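Local coordinates for protein truncated hemoglobin 4 (Chlamydomonas reinhardtii, PDB 6BME) that binds heme through its bacterial-like globin domain, with two protein side chains as ligands to the iron, and probably binds oxygen as its family does, at residues Ala11-Thr16 and Arg48-Ala53; Asp18-Lys23 and Asp84-His89. All blocks are in the same frame, centred on the assembly; numbering follows the deposited sequence.

Both contacts illustrate how a globin is assembled around its cofactor, with one helix packing on two others. Helix 10-25 supplies its first half to contact 1, against helix 39-53, and the following turns to contact 2, against helix 80-96. The segments alternate along the chain, and the contact centres lie 12 Å apart. They meet through aromatic and aliphatic side chains: F49 CE2 of contact 1 is 3.8 Å from V86 CG1 of contact 2, and F49 CD1 is 3.9 Å from F20 CE2. R48, F49 and V86 belong to the heme pocket, whose iron is bound by K45 and H69.

Contact 1 (Ala11-Thr16 and Arg48-Ala53); sequences AAVAAT and RFLAYA. With HEM (protoporphyrin IX containing Fe), chain C; SO4 (sulfate ion), chain D.
V13 and L50 meet methyl to methyl: V13 CG1 lies 4.0 Å from L50 CD2, and T16 CG2 comes to the same leucine methyl at 4.5 Å. V13 reaches this position with CG1 anti to its backbone N (chi1 171°), while L50 is directed at helix 10-25 from helix 39-53. The touch is apolar, and L7 and F90 pack around L50. The T16 hydroxyl turns back to its own helix, OG1 donating to A12 O at 2.8 Å from above the carbonyl plane. A12 O also takes T16 N, and the OG1 bond probably holds the side chain with its methyl toward L50.

On the same turn, F49 and R48 face the heme. F49 CD2 approaches HEM C2B to 3.4 Å, its ring set obliquely to the porphyrin, and R48 CB rests 3.7 Å from the heme methyl CMA. The extended R48 chain carries its guanidinium to a sulfate, probably from the crystallisation liquor. NH2 donates to SO4 O3 at 2.8 Å, almost straight (176°) and at the edge of the guanidinium; NE donates to SO4 O4, also 2.8 Å away, more bent (139°). With a leucine at R48, the sulfate would probably lose both side-chain bonds and depend more on the backbone nitrogens of T58 and H59. Consistent with the B-on-E pair of a 2-on-2 globin, helix 39-53, which also carries the iron ligand K45, offers hydrocarbon to helix 10-25 and the porphyrin, while the positive R48 probably favours an anion beside it.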
# COMPACT_ATOMS: atom_id res chain seq x y z
N ALA A 11 9.56 16.15 5.37
CA ALA A 11 9.91 15.34 6.54
C ALA A 11 8.76 14.42 6.93
O ALA A 11 8.98 13.25 7.25
CB ALA A 11 10.29 16.25 7.71
N ALA A 12 7.53 14.94 6.88
CA ALA A 12 6.37 14.14 7.26
C ALA A 12 6.15 12.97 6.30
O ALA A 12 5.75 11.88 6.72
CB ALA A 12 5.13 15.03 7.33
N VAL A 13 6.41 13.19 5.01
CA VAL A 13 6.24 12.11 4.03
C VAL A 13 7.14 10.93 4.39
O VAL A 13 6.67 9.79 4.49
CB VAL A 13 6.52 12.61 2.61
CG1 VAL A 13 6.54 11.45 1.65
CG2 VAL A 13 5.48 13.64 2.19
N ALA A 14 8.43 11.19 4.59
CA ALA A 14 9.34 10.10 4.94
C ALA A 14 8.96 9.47 6.27
O ALA A 14 9.06 8.25 6.43
CB ALA A 14 10.78 10.62 4.98
N ALA A 15 8.51 10.29 7.23
CA ALA A 15 8.08 9.74 8.51
C ALA A 15 6.88 8.83 8.33
O ALA A 15 6.81 7.76 8.95
CB ALA A 15 7.77 10.87 9.49
N THR A 16 5.92 9.24 7.49
CA THR A 16 4.75 8.40 7.24
C THR A 16 5.14 7.07 6.61
O THR A 16 4.61 6.02 6.99
CB THR A 16 3.76 9.14 6.34
OG1 THR A 16 3.42 10.40 6.95
CG2 THR A 16 2.48 8.31 6.13
N ARG A 48 5.57 4.86 -3.44
CA ARG A 48 4.65 4.88 -4.57
C ARG A 48 3.22 4.55 -4.13
O ARG A 48 2.25 5.11 -4.65
CB ARG A 48 5.13 3.92 -5.66
CG ARG A 48 4.62 4.29 -7.05
CD ARG A 48 5.26 3.46 -8.14
NE ARG A 48 4.95 4.04 -9.45
CZ ARG A 48 5.15 3.42 -10.61
NH1 ARG A 48 5.66 2.19 -10.64
NH2 ARG A 48 4.84 4.03 -11.74
N PHE A 49 3.09 3.64 -3.15
CA PHE A 49 1.78 3.33 -2.56
C PHE A 49 1.15 4.58 -1.98
O PHE A 49 -0.02 4.89 -2.26
CB PHE A 49 1.97 2.25 -1.47
CG PHE A 49 0.69 1.71 -0.87
CD1 PHE A 49 -0.15 2.51 -0.10
CD2 PHE A 49 0.39 0.36 -0.98
CE1 PHE A 49 -1.32 1.99 0.47
CE2 PHE A 49 -0.77 -0.17 -0.41
CZ PHE A 49 -1.62 0.65 0.32
N LEU A 50 1.92 5.32 -1.19
CA LEU A 50 1.43 6.56 -0.60
C LEU A 50 1.07 7.58 -1.68
O LEU A 50 0.02 8.23 -1.61
CB LEU A 50 2.48 7.12 0.36
CG LEU A 50 2.26 8.51 0.96
CD1 LEU A 50 0.98 8.53 1.78
CD2 LEU A 50 3.45 8.87 1.82
N ALA A 51 1.94 7.74 -2.68
CA ALA A 51 1.65 8.67 -3.76
C ALA A 51 0.37 8.26 -4.50
O ALA A 51 -0.48 9.11 -4.81
CB ALA A 51 2.84 8.74 -4.72
N TYR A 52 0.20 6.96 -4.76
CA TYR A 52 -0.98 6.47 -5.46
C TYR A 52 -2.26 6.74 -4.67
O TYR A 52 -3.27 7.18 -5.23
CB TYR A 52 -0.84 4.97 -5.74
CG TYR A 52 -1.98 4.40 -6.54
CD1 TYR A 52 -2.06 4.61 -7.92
CD2 TYR A 52 -2.99 3.66 -5.93
CE1 TYR A 52 -3.12 4.10 -8.66
CE2 TYR A 52 -4.05 3.14 -6.67
CZ TYR A 52 -4.10 3.37 -8.03
OH TYR A 52 -5.15 2.86 -8.76
N ALA A 53 -2.23 6.49 -3.36
CA ALA A 53 -3.41 6.74 -2.54
C ALA A 53 -3.89 8.19 -2.66
O ALA A 53 -5.08 8.47 -2.51
CB ALA A 53 -3.12 6.39 -1.08
CHA HEM C . 5.37 -4.41 -4.95
CHB HEM C . 2.03 -0.94 -4.53
CHC HEM C . -0.76 -4.09 -2.13
CHD HEM C . 3.21 -6.68 -1.22
C1A HEM C . 4.74 -3.19 -5.11
C2A HEM C . 5.21 -2.02 -5.84
C3A HEM C . 4.27 -1.07 -5.69
C4A HEM C . 3.19 -1.60 -4.89
CMA HEM C . 4.25 0.36 -6.27
CAA HEM C . 6.54 -1.88 -6.65
CBA HEM C . 7.77 -2.07 -5.76
CGA HEM C . 9.06 -1.73 -6.48
O1A HEM C . 9.40 -2.39 -7.51
O2A HEM C . 9.77 -0.80 -5.98
C1B HEM C . 0.93 -1.54 -3.96
C2B HEM C . -0.43 -1.04 -3.96
C3B HEM C . -1.19 -1.93 -3.30
C4B HEM C . -0.33 -3.00 -2.85
CMB HEM C . -0.91 0.27 -4.63
CAB HEM C . -2.71 -1.90 -2.99
CBB HEM C . -3.43 -0.78 -2.94
C1C HEM C . 0.09 -5.02 -1.59
C2C HEM C . -0.25 -6.00 -0.61
C3C HEM C . 0.83 -6.71 -0.32
C4C HEM C . 1.92 -6.21 -1.15
CMC HEM C . -1.66 -6.15 0.02
CAC HEM C . 0.88 -7.86 0.71
CBC HEM C . 1.97 -8.05 1.47
C1D HEM C . 4.12 -6.34 -2.21
C2D HEM C . 5.38 -6.99 -2.48
C3D HEM C . 5.97 -6.36 -3.49
C4D HEM C . 5.11 -5.29 -3.92
CMD HEM C . 5.93 -8.19 -1.69
CAD HEM C . 7.36 -6.66 -4.14
CBD HEM C . 7.25 -7.84 -5.10
CGD HEM C . 8.64 -8.10 -5.64
O1D HEM C . 9.38 -7.12 -5.91
O2D HEM C . 9.00 -9.29 -5.80
NA HEM C . 3.53 -2.88 -4.54
NB HEM C . 0.95 -2.74 -3.27
NC HEM C . 1.42 -5.19 -1.91
ND HEM C . 3.97 -5.30 -3.12
FE HEM C . 2.47 -4.02 -3.19
S SO4 D . 4.78 7.45 -11.10
O1 SO4 D . 4.21 8.76 -10.87
O2 SO4 D . 5.96 7.56 -11.96
O3 SO4 D . 3.80 6.59 -11.79
O4 SO4 D . 5.15 6.86 -9.80

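Contact 2 (Asp18-Lys23 and Asp84-His89); sequences DVFYKK and DKVAGH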
# COMPACT_ATOMS: atom_id res chain seq x y z
N ASP A 18 7.97 5.49 6.94
CA ASP A 18 8.62 4.66 7.95
C ASP A 18 7.59 4.02 8.88
O ASP A 18 7.67 2.82 9.18
CB ASP A 18 9.64 5.47 8.74
CG ASP A 18 11.01 5.50 8.06
OD1 ASP A 18 11.16 4.86 6.99
OD2 ASP A 18 11.93 6.16 8.59
N VAL A 19 6.62 4.81 9.35
CA VAL A 19 5.55 4.26 10.19
C VAL A 19 4.87 3.10 9.47
O VAL A 19 4.70 2.00 10.02
CB VAL A 19 4.53 5.35 10.55
CG1 VAL A 19 3.24 4.72 11.15
CG2 VAL A 19 5.15 6.38 11.49
N PHE A 20 4.50 3.32 8.20
CA PHE A 20 3.75 2.35 7.42
C PHE A 20 4.59 1.11 7.16
O PHE A 20 4.12 -0.02 7.35
CB PHE A 20 3.30 3.03 6.12
CG PHE A 20 2.52 2.16 5.19
CD1 PHE A 20 1.54 1.28 5.66
CD2 PHE A 20 2.72 2.26 3.83
CE1 PHE A 20 0.81 0.49 4.77
CE2 PHE A 20 1.99 1.48 2.94
CZ PHE A 20 1.04 0.59 3.40
N TYR A 21 5.85 1.31 6.78
CA TYR A 21 6.77 0.20 6.55
C TYR A 21 6.92 -0.67 7.80
O TYR A 21 6.83 -1.90 7.73
CB TYR A 21 8.13 0.75 6.12
CG TYR A 21 9.24 -0.26 6.12
CD1 TYR A 21 9.40 -1.15 5.07
CD2 TYR A 21 10.13 -0.34 7.18
CE1 TYR A 21 10.42 -2.08 5.07
CE2 TYR A 21 11.15 -1.27 7.19
CZ TYR A 21 11.29 -2.14 6.13
OH TYR A 21 12.31 -3.07 6.14
N LYS A 22 7.14 -0.03 8.95
CA LYS A 22 7.37 -0.80 10.17
C LYS A 22 6.14 -1.58 10.58
O LYS A 22 6.25 -2.72 11.05
CB LYS A 22 7.84 0.14 11.29
CG LYS A 22 9.23 0.71 11.07
CD LYS A 22 9.63 1.67 12.17
CE LYS A 22 10.97 2.35 11.86
NZ LYS A 22 10.84 3.84 11.82
N LYS A 23 4.94 -1.01 10.38
CA LYS A 23 3.71 -1.75 10.63
C LYS A 23 3.66 -3.04 9.81
O LYS A 23 3.31 -4.10 10.33
CB LYS A 23 2.48 -0.89 10.32
CG LYS A 23 2.12 0.13 11.39
CD LYS A 23 0.97 1.01 10.91
CE LYS A 23 0.64 2.10 11.92
NZ LYS A 23 0.14 1.54 13.21
N ASP A 84 -6.68 -6.11 3.06
CA ASP A 84 -7.38 -5.30 4.05
C ASP A 84 -6.49 -4.96 5.23
O ASP A 84 -6.70 -3.93 5.89
CB ASP A 84 -8.64 -6.02 4.53
CG ASP A 84 -9.70 -6.14 3.44
OD1 ASP A 84 -9.65 -5.32 2.50
OD2 ASP A 84 -10.57 -7.04 3.52
N LYS A 85 -5.52 -5.83 5.55
CA LYS A 85 -4.61 -5.53 6.66
C LYS A 85 -3.60 -4.45 6.25
O LYS A 85 -3.34 -3.52 7.03
CB LYS A 85 -3.89 -6.80 7.12
CG LYS A 85 -3.33 -6.73 8.54
CD LYS A 85 -4.46 -6.67 9.60
CE LYS A 85 -3.91 -6.42 11.00
NZ LYS A 85 -3.04 -7.56 11.44
N VAL A 86 -3.05 -4.55 5.04
CA VAL A 86 -2.15 -3.52 4.52
C VAL A 86 -2.87 -2.19 4.45
O VAL A 86 -2.34 -1.14 4.85
CB VAL A 86 -1.58 -3.94 3.15
CG1 VAL A 86 -0.93 -2.74 2.43
CG2 VAL A 86 -0.58 -5.08 3.29
N ALA A 87 -4.11 -2.20 3.94
CA ALA A 87 -4.88 -0.96 3.83
C ALA A 87 -5.19 -0.37 5.20
O ALA A 87 -5.11 0.86 5.39
CB ALA A 87 -6.17 -1.22 3.05
N GLY A 88 -5.52 -1.22 6.17
CA GLY A 88 -5.74 -0.72 7.53
C GLY A 88 -4.49 -0.12 8.14
O GLY A 88 -4.54 0.94 8.77
N HIS A 89 -3.34 -0.79 7.98
CA HIS A 89 -2.10 -0.21 8.48
C HIS A 89 -1.82 1.13 7.81
O HIS A 89 -1.29 2.04 8.45
CB HIS A 89 -0.92 -1.15 8.25
CG HIS A 89 -0.93 -2.35 9.15
ND1 HIS A 89 -1.16 -2.27 10.50
CD2 HIS A 89 -0.72 -3.66 8.88
CE1 HIS A 89 -1.10 -3.48 11.03
NE2 HIS A 89 -0.82 -4.35 10.06
O HOH W 1 -1.99 -0.37 12.57
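Where K23 and H89 face each other, their CA atoms 6.4 Å apart, the segments 18-23 and 84-89 run closer to antiparallel than parallel, with 147° between their directions and axes approaching to 10.0 Å. The histidine takes the lysine's aliphatic stem over one face of its ring: K23 CB stands 4.2 Å from the ring centroid of H89, a CH-pi contact 27° off the normal. Further along the same stem, K23 CD passes 3.5 Å from H89 O, a carbonyl that also accepts from S93. A bend at the last torsion of the lysine (chi4 -65°) turns its amine toward a water, which accepts from K23 NZ at 2.9 Å and bonds H89 ND1 in the ring plane, also at 2.9 Å. Stronger partners lie outside: K23 NZ forms a salt bridge with E96, and H89 NE2 is hydrogen-bonded to D27, so both ring nitrogens are engaged, which probably fixes the rotation of the imidazole.

Deeper in, F20 points its ring end at helix 80-96. Its CE1 lies 3.5 Å from V86 O, which sits at the ring edge near the plane, and CZ meets V86 CG1 at 4.0 Å, the two side chains crossing at about a right angle. Edge-to-face packing with F90 adds to the hold on this phenylalanine. A polar, water-bridged outer end thus passes into a hydrophobic interior that reaches the heme through V86, consistent with helix B of the B/E layer packing on helix G of the G/H layer in a 2-on-2 truncated globin, beside the distal side of the heme.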